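Local coordinates for type IV pilus biogenesis protein PilB (Streptococcus sanguinis, PDB 7B7P) that serves as a bimodular minor pilin of type IV pili with a direct role in adhesion, carrying a metal-binding von Willebrand factor A-like module, at residues 290-303 with 313-327. Numbering follows the deposited sequence.
Sequences YLVDSRALYAGNRV and TFNNPIYDLSPTLGY
The side-chain amide of Asn301 grips the backbone of Asn316 just where the beta hairpin of strands 302-305 and 311-314 closes. The hairpin belongs to a small four-stranded antiparallel sheet in the chain between strand 276-283 and helix 341-358, apparently an elaboration of the von Willebrand factor A-like module, away from its magnesium site. Start at Asn301 CB, which lies over the centre of the Tyr298 ring, 3.7 Å above the plane. With CG anti to the backbone N (chi1 -162°), the amide turns toward 313-327. Asn301 OD1 accepts from Asn316 N at 2.7 Å, in its own carbonyl plane. Asn301 ND2 gives one hydrogen to Asn316 O at 3.0 Å. The other goes from Asn301 ND2 to Ala296 O at 2.6 Å. Both acceptors lie nearly in the plane of the amide, and the three bonds fix its rotation. The backbone carbonyl of Asn301 takes Asn315 N as well, continuing the antiparallel pairing in which Val303 and Thr313 exchange two bonds.

The Phe314 side chain, from the hairpin's second strand, packs against Val292 and Leu297. Val292 CG2 stands over one face of its ring, a CH-pi contact 3.8 Å from the centroid, while Leu297 CD2 comes in at the edge and the aliphatic part of Arg302 runs past CE2 and CZ. Arg302 NH1 forms a salt bridge with Asp304 OD2.

Further along, Val292 and Tyr319 form a single backbone bridge, with Asp293 N bonded to Ile318 O and Asp320 N to Leu291 O. The Asp320 carboxylate forms a salt bridge with Arg331, which also binds Val292 O. Tyr319 turns its ring edge to the face of Tyr290, planes at 87°, in an offset edge-to-face pair beside helix 341-358. At the far end of the Tyr290 ring, OH accepts from Phe314 N at 3.2 Å, with an N-H...O angle of 158°.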
loop_
_atom_site.group_PDB
_atom_site.type_symbol
_atom_site.label_atom_id
_atom_site.label_comp_id
_atom_site.label_asym_id
_atom_site.label_seq_id
_atom_site.Cartn_x
_atom_site.Cartn_y
_atom_site.Cartn_z
ATOM N N TYR A 290 -7.939 -26.642 2.448
ATOM C CA TYR A 290 -9.040 -25.729 2.755
ATOM C C TYR A 290 -9.838 -26.350 3.891
ATOM O O TYR A 290 -9.707 -27.543 4.177
ATOM C CB TYR A 290 -9.923 -25.452 1.517
ATOM C CG TYR A 290 -10.463 -26.735 0.854
ATOM C CD1 TYR A 290 -9.719 -27.420 -0.107
ATOM C CD2 TYR A 290 -11.705 -27.260 1.212
ATOM C CE1 TYR A 290 -10.200 -28.589 -0.689
ATOM C CE2 TYR A 290 -12.186 -28.407 0.644
ATOM C CZ TYR A 290 -11.438 -29.082 -0.296
ATOM O OH TYR A 290 -11.931 -30.246 -0.857
ATOM N N LEU A 291 -10.630 -25.524 4.573
ATOM C CA LEU A 291 -11.524 -25.994 5.626
ATOM C C LEU A 291 -12.968 -25.914 5.155
ATOM O O LEU A 291 -13.344 -24.966 4.463
ATOM C CB LEU A 291 -11.355 -25.181 6.909
ATOM C CG LEU A 291 -9.994 -25.425 7.553
ATOM C CD1 LEU A 291 -9.796 -24.594 8.802
ATOM C CD2 LEU A 291 -9.853 -26.889 7.853
ATOM N N VAL A 292 -13.781 -26.914 5.522
ATOM C CA VAL A 292 -15.202 -26.852 5.217
ATOM C C VAL A 292 -15.979 -26.547 6.490
ATOM O O VAL A 292 -15.536 -26.788 7.613
ATOM C CB VAL A 292 -15.740 -28.121 4.518
ATOM C CG1 VAL A 292 -15.062 -28.298 3.171
ATOM C CG2 VAL A 292 -15.607 -29.373 5.407
ATOM N N ASP A 293 -17.137 -25.939 6.293
ATOM C CA ASP A 293 -18.136 -25.788 7.333
ATOM C C ASP A 293 -18.673 -27.169 7.730
ATOM O O ASP A 293 -18.729 -28.096 6.909
ATOM C CB ASP A 293 -19.226 -24.882 6.768
ATOM C CG ASP A 293 -20.337 -24.556 7.742
ATOM O OD1 ASP A 293 -20.797 -25.420 8.518
ATOM O OD2 ASP A 293 -20.792 -23.406 7.671
ATOM N N SER A 294 -19.083 -27.310 8.995
ATOM C CA SER A 294 -19.644 -28.598 9.432
ATOM C C SER A 294 -20.837 -29.027 8.568
ATOM O O SER A 294 -21.076 -30.227 8.383
ATOM C CB SER A 294 -20.061 -28.548 10.903
ATOM O OG SER A 294 -20.901 -27.429 11.171
ATOM N N ARG A 295 -21.577 -28.063 8.005
ATOM C CA ARG A 295 -22.678 -28.370 7.092
ATOM C C ARG A 295 -22.271 -29.313 5.965
ATOM O O ARG A 295 -23.140 -29.963 5.361
ATOM C CB ARG A 295 -23.234 -27.088 6.445
ATOM C CG ARG A 295 -24.201 -26.228 7.274
ATOM C CD ARG A 295 -24.293 -24.841 6.630
ATOM N NE ARG A 295 -24.765 -23.788 7.520
ATOM C CZ ARG A 295 -26.045 -23.569 7.821
ATOM N NH1 ARG A 295 -27.016 -24.332 7.311
ATOM N NH2 ARG A 295 -26.362 -22.577 8.645
ATOM N N ALA A 296 -20.983 -29.366 5.625
ATOM C CA ALA A 296 -20.536 -30.163 4.488
ATOM C C ALA A 296 -20.288 -31.618 4.855
ATOM O O ALA A 296 -20.060 -32.428 3.946
ATOM C CB ALA A 296 -19.263 -29.562 3.876
ATOM N N LEU A 297 -20.364 -31.959 6.151
ATOM C CA LEU A 297 -20.186 -33.325 6.659
ATOM C C LEU A 297 -21.503 -34.104 6.570
ATOM O O LEU A 297 -22.211 -34.319 7.554
ATOM C CB LEU A 297 -19.679 -33.295 8.095
ATOM C CG LEU A 297 -18.377 -32.544 8.353
ATOM C CD1 LEU A 297 -17.802 -32.894 9.720
ATOM C CD2 LEU A 297 -17.394 -32.855 7.242
ATOM N N TYR A 298 -21.830 -34.539 5.359
ATOM C CA TYR A 298 -23.010 -35.347 5.110
ATOM C C TYR A 298 -22.640 -36.462 4.145
ATOM O O TYR A 298 -21.654 -36.365 3.409
ATOM C CB TYR A 298 -24.183 -34.505 4.536
ATOM C CG TYR A 298 -23.939 -33.843 3.180
ATOM C CD1 TYR A 298 -24.185 -34.527 1.986
ATOM C CD2 TYR A 298 -23.481 -32.527 3.093
ATOM C CE1 TYR A 298 -23.959 -33.931 0.744
ATOM C CE2 TYR A 298 -23.269 -31.905 1.850
ATOM C CZ TYR A 298 -23.497 -32.612 0.678
ATOM O OH TYR A 298 -23.274 -32.002 -0.558
ATOM N N ALA A 299 -23.434 -37.539 4.190
ATOM C CA ALA A 299 -23.573 -38.511 3.105
ATOM C C ALA A 299 -22.274 -38.915 2.432
ATOM O O ALA A 299 -21.317 -39.326 3.094
ATOM C CB ALA A 299 -24.503 -37.969 2.022
ATOM N N GLY A 300 -22.245 -38.827 1.106
ATOM C CA GLY A 300 -21.026 -39.111 0.375
ATOM C C GLY A 300 -20.370 -37.840 -0.120
ATOM O O GLY A 300 -19.976 -37.738 -1.286
ATOM N N ASN A 301 -20.289 -36.839 0.750
ATOM C CA ASN A 301 -19.649 -35.595 0.349
ATOM C C ASN A 301 -18.138 -35.673 0.508
ATOM O O ASN A 301 -17.399 -35.212 -0.369
ATOM C CB ASN A 301 -20.201 -34.433 1.162
ATOM C CG ASN A 301 -19.906 -33.093 0.526
ATOM O OD1 ASN A 301 -19.715 -32.989 -0.693
ATOM N ND2 ASN A 301 -19.858 -32.059 1.353
ATOM N N ARG A 302 -17.674 -36.255 1.613
ATOM C CA ARG A 302 -16.255 -36.397 1.908
ATOM C C ARG A 302 -15.762 -37.718 1.337
ATOM O O ARG A 302 -16.235 -38.787 1.733
ATOM C CB ARG A 302 -16.019 -36.336 3.418
ATOM C CG ARG A 302 -14.592 -36.524 3.891
ATOM C CD ARG A 302 -14.602 -36.479 5.399
ATOM N NE ARG A 302 -13.266 -36.443 5.993
ATOM C CZ ARG A 302 -12.503 -37.517 6.183
ATOM N NH1 ARG A 302 -12.938 -38.723 5.833
ATOM N NH2 ARG A 302 -11.316 -37.395 6.741
ATOM N N VAL A 303 -14.834 -37.647 0.391
ATOM C CA VAL A 303 -14.186 -38.834 -0.148
ATOM C C VAL A 303 -12.752 -38.866 0.355
ATOM O O VAL A 303 -11.979 -37.914 0.160
ATOM C CB VAL A 303 -14.273 -38.889 -1.678
ATOM C CG1 VAL A 303 -13.914 -37.572 -2.267
ATOM C CG2 VAL A 303 -13.368 -39.978 -2.206
ATOM N N THR A 313 -11.004 -35.054 -0.160
ATOM C CA THR A 313 -11.670 -33.991 -0.880
ATOM C C THR A 313 -13.167 -34.010 -0.589
ATOM O O THR A 313 -13.733 -35.013 -0.133
ATOM C CB THR A 313 -11.351 -34.098 -2.378
ATOM O OG1 THR A 313 -12.195 -33.211 -3.126
ATOM C CG2 THR A 313 -11.465 -35.553 -2.861
ATOM N N PHE A 314 -13.798 -32.861 -0.807
ATOM C CA PHE A 314 -15.239 -32.727 -0.654
ATOM C C PHE A 314 -15.843 -32.461 -2.023
ATOM O O PHE A 314 -15.429 -31.519 -2.712
ATOM C CB PHE A 314 -15.593 -31.630 0.342
ATOM C CG PHE A 314 -15.202 -31.960 1.766
ATOM C CD1 PHE A 314 -13.903 -31.727 2.225
ATOM C CD2 PHE A 314 -16.132 -32.502 2.643
ATOM C CE1 PHE A 314 -13.546 -32.037 3.550
ATOM C CE2 PHE A 314 -15.785 -32.804 3.963
ATOM C CZ PHE A 314 -14.495 -32.581 4.410
ATOM N N ASN A 315 -16.794 -33.325 -2.421
ATOM C CA ASN A 315 -17.494 -33.166 -3.697
ATOM C C ASN A 315 -18.177 -31.809 -3.782
ATOM O O ASN A 315 -18.089 -31.124 -4.807
ATOM C CB ASN A 315 -18.520 -34.287 -3.883
ATOM C CG ASN A 315 -17.877 -35.655 -4.066
ATOM O OD1 ASN A 315 -16.837 -35.783 -4.723
ATOM N ND2 ASN A 315 -18.500 -36.689 -3.491
ATOM N N ASN A 316 -18.855 -31.403 -2.714
ATOM C CA ASN A 316 -19.473 -30.079 -2.610
ATOM C C ASN A 316 -18.891 -29.373 -1.394
ATOM O O ASN A 316 -19.371 -29.555 -0.266
ATOM C CB ASN A 316 -20.998 -30.171 -2.506
ATOM C CG ASN A 316 -21.646 -28.820 -2.099
ATOM O OD1 ASN A 316 -22.435 -28.751 -1.142
ATOM N ND2 ASN A 316 -21.300 -27.745 -2.826
ATOM N N PRO A 317 -17.853 -28.568 -1.557
ATOM C CA PRO A 317 -17.313 -27.850 -0.399
ATOM C C PRO A 317 -18.243 -26.733 0.033
ATOM O O PRO A 317 -18.784 -25.993 -0.784
ATOM C CB PRO A 317 -15.980 -27.288 -0.906
ATOM C CG PRO A 317 -15.732 -27.974 -2.220
ATOM C CD PRO A 317 -17.076 -28.309 -2.778
ATOM N N ILE A 318 -18.432 -26.610 1.329
ATOM C CA ILE A 318 -19.000 -25.409 1.900
ATOM C C ILE A 318 -17.904 -24.866 2.789
ATOM O O ILE A 318 -17.558 -25.477 3.812
ATOM C CB ILE A 318 -20.294 -25.687 2.668
ATOM C CG1 ILE A 318 -21.303 -26.349 1.720
ATOM C CG2 ILE A 318 -20.851 -24.418 3.249
ATOM C CD1 ILE A 318 -22.398 -27.078 2.408
ATOM N N TYR A 319 -17.308 -23.759 2.370
ATOM C CA TYR A 319 -16.128 -23.278 3.057
ATOM C C TYR A 319 -16.460 -22.858 4.478
ATOM O O TYR A 319 -17.548 -22.364 4.769
ATOM C CB TYR A 319 -15.493 -22.146 2.262
ATOM C CG TYR A 319 -15.003 -22.693 0.944
ATOM C CD1 TYR A 319 -14.082 -23.733 0.908
ATOM C CD2 TYR A 319 -15.494 -22.214 -0.254
ATOM C CE1 TYR A 319 -13.658 -24.268 -0.293
ATOM C CE2 TYR A 319 -15.073 -22.739 -1.471
ATOM C CZ TYR A 319 -14.163 -23.760 -1.479
ATOM O OH TYR A 319 -13.767 -24.273 -2.678
ATOM N N ASP A 320 -15.510 -23.100 5.374
ATOM C CA ASP A 320 -15.560 -22.590 6.731
ATOM C C ASP A 320 -15.290 -21.096 6.743
ATOM O O ASP A 320 -14.136 -20.650 6.848
ATOM C CB ASP A 320 -14.534 -23.319 7.605
ATOM C CG ASP A 320 -14.649 -22.957 9.077
ATOM O OD1 ASP A 320 -15.551 -22.183 9.459
ATOM O OD2 ASP A 320 -13.805 -23.429 9.854
ATOM N N LEU A 321 -16.355 -20.322 6.636
ATOM C CA LEU A 321 -16.326 -18.871 6.716
ATOM C C LEU A 321 -16.758 -18.342 8.080
ATOM O O LEU A 321 -17.191 -17.194 8.177
ATOM C CB LEU A 321 -17.230 -18.294 5.639
ATOM C CG LEU A 321 -16.886 -18.835 4.266
ATOM C CD1 LEU A 321 -17.851 -18.211 3.250
ATOM C CD2 LEU A 321 -15.413 -18.484 3.958
ATOM N N SER A 322 -16.687 -19.151 9.128
ATOM C CA SER A 322 -17.196 -18.678 10.406
ATOM C C SER A 322 -16.236 -17.655 11.031
ATOM O O SER A 322 -15.017 -17.762 10.894
ATOM C CB SER A 322 -17.394 -19.843 11.380
ATOM O OG SER A 322 -17.522 -19.333 12.706
ATOM N N PRO A 323 -16.772 -16.663 11.751
ATOM C CA PRO A 323 -15.906 -15.826 12.583
ATOM C C PRO A 323 -15.383 -16.559 13.790
ATOM O O PRO A 323 -14.498 -16.033 14.474
ATOM C CB PRO A 323 -16.817 -14.663 12.991
ATOM C CG PRO A 323 -18.024 -14.775 12.130
ATOM C CD PRO A 323 -18.168 -16.209 11.794
ATOM N N THR A 324 -15.896 -17.759 14.065
ATOM C CA THR A 324 -15.388 -18.610 15.133
ATOM C C THR A 324 -14.246 -19.434 14.561
ATOM O O THR A 324 -14.437 -20.209 13.619
ATOM C CB THR A 324 -16.496 -19.518 15.690
ATOM O OG1 THR A 324 -17.482 -18.717 16.358
ATOM C CG2 THR A 324 -15.914 -20.527 16.678
ATOM N N LEU A 325 -13.062 -19.264 15.109
ATOM C CA LEU A 325 -11.857 -19.785 14.483
ATOM C C LEU A 325 -11.552 -21.151 15.080
ATOM O O LEU A 325 -11.214 -21.264 16.261
ATOM C CB LEU A 325 -10.698 -18.809 14.671
ATOM C CG LEU A 325 -11.067 -17.383 14.277
ATOM C CD1 LEU A 325 -9.912 -16.465 14.615
ATOM C CD2 LEU A 325 -11.455 -17.288 12.782
ATOM N N GLY A 326 -11.680 -22.190 14.276
ATOM C CA GLY A 326 -11.422 -23.519 14.787
ATOM C C GLY A 326 -10.954 -24.431 13.684
ATOM O O GLY A 326 -11.219 -24.203 12.500
ATOM N N TYR A 327 -10.258 -25.480 14.099
ATOM C CA TYR A 327 -9.753 -26.512 13.214
ATOM C C TYR A 327 -10.234 -27.876 13.696
ATOM O O TYR A 327 -10.293 -28.131 14.901
ATOM C CB TYR A 327 -8.209 -26.483 13.164
ATOM C CG TYR A 327 -7.664 -27.671 12.431
ATOM C CD1 TYR A 327 -7.874 -27.809 11.066
ATOM C CD2 TYR A 327 -7.005 -28.701 13.107
ATOM C CE1 TYR A 327 -7.407 -28.920 10.375
ATOM C CE2 TYR A 327 -6.533 -29.815 12.420
ATOM C CZ TYR A 327 -6.740 -29.903 11.049
ATOM O OH TYR A 327 -6.301 -30.988 10.346
#